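Myo-inositol dehydrogenase (Corynebacterium glutamicum, PDB 3EUW) probably oxidises myo-inositol with NAD+ as an inositol 2-dehydrogenase of the Gfo/Idh/MocA family, and assembles as a tetramer. Local coordinates at residues Leu100-Glu103 and Met104-Cys108. Sequence-based numbering, arbitrary orientation.
Sequences LDIE and MVRAC
Arg106 reaches back along the first turn of its helix to Ile102, four residues back, and Glu103, three back. Its CB lies 3.4 Å from Glu103 O, and CG comes to 3.0 Å from Ile102 O, the carbonyl that also accepts the Arg106 backbone N-H. CD comes to 3.6 Å from OE2 of Glu103, where the two side chains cross at an angle, and NE gives OE2 of Glu103 a weak, bent hydrogen bond (3.3 Å, 141° at the hydrogen) within a salt bridge. OE2 sits at the guanidinium edge, in its plane, but the carboxylate is turned 52° from that plane, so the two groups do not pair flat. At the tip, CG1 of Ile102 lies over one guanidinium face, toward its rim, 3.3 Å from NH2 of Arg106, with CD1 farther off. Ile102 holds CG1 anti to its backbone N (chi1 -178°), which carries this branch over to the arginine. A long, flexible arginine suits the place: its methylene stem runs over the carbonyls of the first turn while its charge meets Glu103 at the surface.

Asp101 is the N-cap. Its OD1 accepts from Glu103 N (2.8 Å), meeting an N-H that has no earlier helical carbonyl to bind; a short carboxylate suits this, and its negative charge should also favour the positive end of the helix dipole. Asp101 O receives Val105 N, starting the i to i+4 bonds, and the CB and CG of Asp101 rest against CG of selenomethionine Met104.

Within the Rossmann-type domain, helix 102-112 is the helix of a beta-alpha-beta unit, between parallel strands 92-94 and 119-121. The buried Val105 packs on Val311 and Leu314 of helix 307-326, and Ile102 on its Glu315 and Asn318, a place suited to branched apolar chains; Cys108 touches helix 78-87.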
ATOM      1  N   LEU A 100      10.368  28.862  26.876  1.00 20.24           N
ATOM      2  CA  LEU A 100       9.169  28.172  27.353  1.00 21.42           C
ATOM      3  C   LEU A 100       8.225  29.136  28.035  1.00 22.46           C
ATOM      4  O   LEU A 100       7.026  28.861  28.153  1.00 22.10           O
ATOM      5  CB  LEU A 100       9.537  27.064  28.338  1.00 20.96           C
ATOM      6  CG  LEU A 100      10.326  25.917  27.719  1.00 21.52           C
ATOM      7  CD1 LEU A 100      10.777  24.963  28.807  1.00 20.48           C
ATOM      8  CD2 LEU A 100       9.452  25.212  26.685  1.00 19.50           C
ATOM      9  N   ASP A 101       8.777  30.266  28.479  1.00 22.84           N
ATOM     10  CA  ASP A 101       8.020  31.298  29.182  1.00 23.28           C
ATOM     11  C   ASP A 101       7.576  32.393  28.227  1.00 23.85           C
ATOM     12  O   ASP A 101       8.393  33.195  27.767  1.00 25.27           O
ATOM     13  CB  ASP A 101       8.888  31.914  30.285  1.00 22.76           C
ATOM     14  CG  ASP A 101       8.098  32.819  31.217  1.00 24.09           C
ATOM     15  OD1 ASP A 101       7.101  33.440  30.777  1.00 21.09           O
ATOM     16  OD2 ASP A 101       8.491  32.917  32.397  1.00 27.76           O
ATOM     17  N   ILE A 102       6.282  32.442  27.938  1.00 25.16           N
ATOM     18  CA  ILE A 102       5.764  33.450  27.023  1.00 25.91           C
ATOM     19  C   ILE A 102       6.182  34.872  27.414  1.00 27.80           C
ATOM     20  O   ILE A 102       6.343  35.724  26.545  1.00 27.91           O
ATOM     21  CB  ILE A 102       4.222  33.379  26.923  1.00 25.20           C
ATOM     22  CG1 ILE A 102       3.724  34.415  25.911  1.00 25.28           C
ATOM     23  CG2 ILE A 102       3.589  33.587  28.289  1.00 23.50           C
ATOM     24  CD1 ILE A 102       4.152  34.120  24.482  1.00 24.51           C
ATOM     25  N   GLU A 103       6.359  35.131  28.710  1.00 29.07           N
ATOM     26  CA  GLU A 103       6.768  36.461  29.160  1.00 32.27           C
ATOM     27  C   GLU A 103       8.186  36.791  28.700  1.00 31.42           C
ATOM     28  O   GLU A 103       8.448  37.896  28.229  1.00 30.35           O
ATOM     29  CB  GLU A 103       6.674  36.580  30.684  1.00 35.84           C
ATOM     30  CG  GLU A 103       5.245  36.626  31.190  1.00 42.05           C
ATOM     31  CD  GLU A 103       4.401  37.607  30.399  1.00 46.56           C
ATOM     32  OE1 GLU A 103       4.689  38.823  30.460  1.00 48.64           O
ATOM     33  OE2 GLU A 103       3.458  37.162  29.704  1.00 49.28           O
HETATM   34  N   MSE A 104       9.099  35.835  28.834  1.00 30.68           N
HETATM   35  CA  MSE A 104      10.471  36.059  28.387  1.00 29.58           C
HETATM   36  C   MSE A 104      10.473  36.264  26.878  1.00 27.39           C
HETATM   37  O   MSE A 104      11.249  37.068  26.346  1.00 25.92           O
HETATM   38  CB  MSE A 104      11.358  34.864  28.751  1.00 31.39           C
HETATM   39  CG  MSE A 104      11.469  34.641  30.273  1.00 35.87           C
HETATM   40 SE   MSE A 104      12.237  36.217  31.185  1.00 39.92          SE
HETATM   41  CE  MSE A 104      13.945  36.311  30.166  1.00 37.23           C
ATOM     42  N   VAL A 105       9.609  35.523  26.188  1.00 25.34           N
ATOM     43  CA  VAL A 105       9.505  35.633  24.741  1.00 24.01           C
ATOM     44  C   VAL A 105       9.085  37.055  24.410  1.00 25.87           C
ATOM     45  O   VAL A 105       9.594  37.659  23.470  1.00 27.17           O
ATOM     46  CB  VAL A 105       8.450  34.661  24.157  1.00 23.41           C
ATOM     47  CG1 VAL A 105       8.260  34.944  22.673  1.00 22.23           C
ATOM     48  CG2 VAL A 105       8.882  33.202  24.383  1.00 18.74           C
ATOM     49  N   ARG A 106       8.153  37.586  25.195  1.00 26.77           N
ATOM     50  CA  ARG A 106       7.672  38.944  24.989  1.00 30.81           C
ATOM     51  C   ARG A 106       8.778  39.954  25.287  1.00 31.02           C
ATOM     52  O   ARG A 106       8.976  40.905  24.538  1.00 31.02           O
ATOM     53  CB  ARG A 106       6.459  39.235  25.885  1.00 32.55           C
ATOM     54  CG  ARG A 106       5.222  38.378  25.594  1.00 37.53           C
ATOM     55  CD  ARG A 106       4.048  38.784  26.490  1.00 40.86           C
ATOM     56  NE  ARG A 106       2.943  37.823  26.475  1.00 41.85           N
ATOM     57  CZ  ARG A 106       2.247  37.494  25.393  1.00 42.47           C
ATOM     58  NH1 ARG A 106       2.538  38.047  24.221  1.00 42.94           N
ATOM     59  NH2 ARG A 106       1.254  36.616  25.485  1.00 40.77           N
ATOM     60  N   ALA A 107       9.494  39.745  26.387  1.00 32.11           N
ATOM     61  CA  ALA A 107      10.573  40.648  26.768  1.00 33.87           C
ATOM     62  C   ALA A 107      11.603  40.699  25.648  1.00 33.97           C
ATOM     63  O   ALA A 107      12.017  41.773  25.214  1.00 34.95           O
ATOM     64  CB  ALA A 107      11.221  40.173  28.055  1.00 33.09           C
ATOM     65  N   CYS A 108      12.006  39.523  25.182  1.00 33.46           N
ATOM     66  CA  CYS A 108      12.979  39.437  24.108  1.00 31.83           C
ATOM     67  C   CYS A 108      12.510  40.216  22.881  1.00 32.88           C
ATOM     68  O   CYS A 108      13.274  40.985  22.297  1.00 32.40           O
ATOM     69  CB  CYS A 108      13.227  37.978  23.733  1.00 29.56           C
ATOM     70  SG  CYS A 108      14.163  37.784  22.216  1.00 27.71           S
TER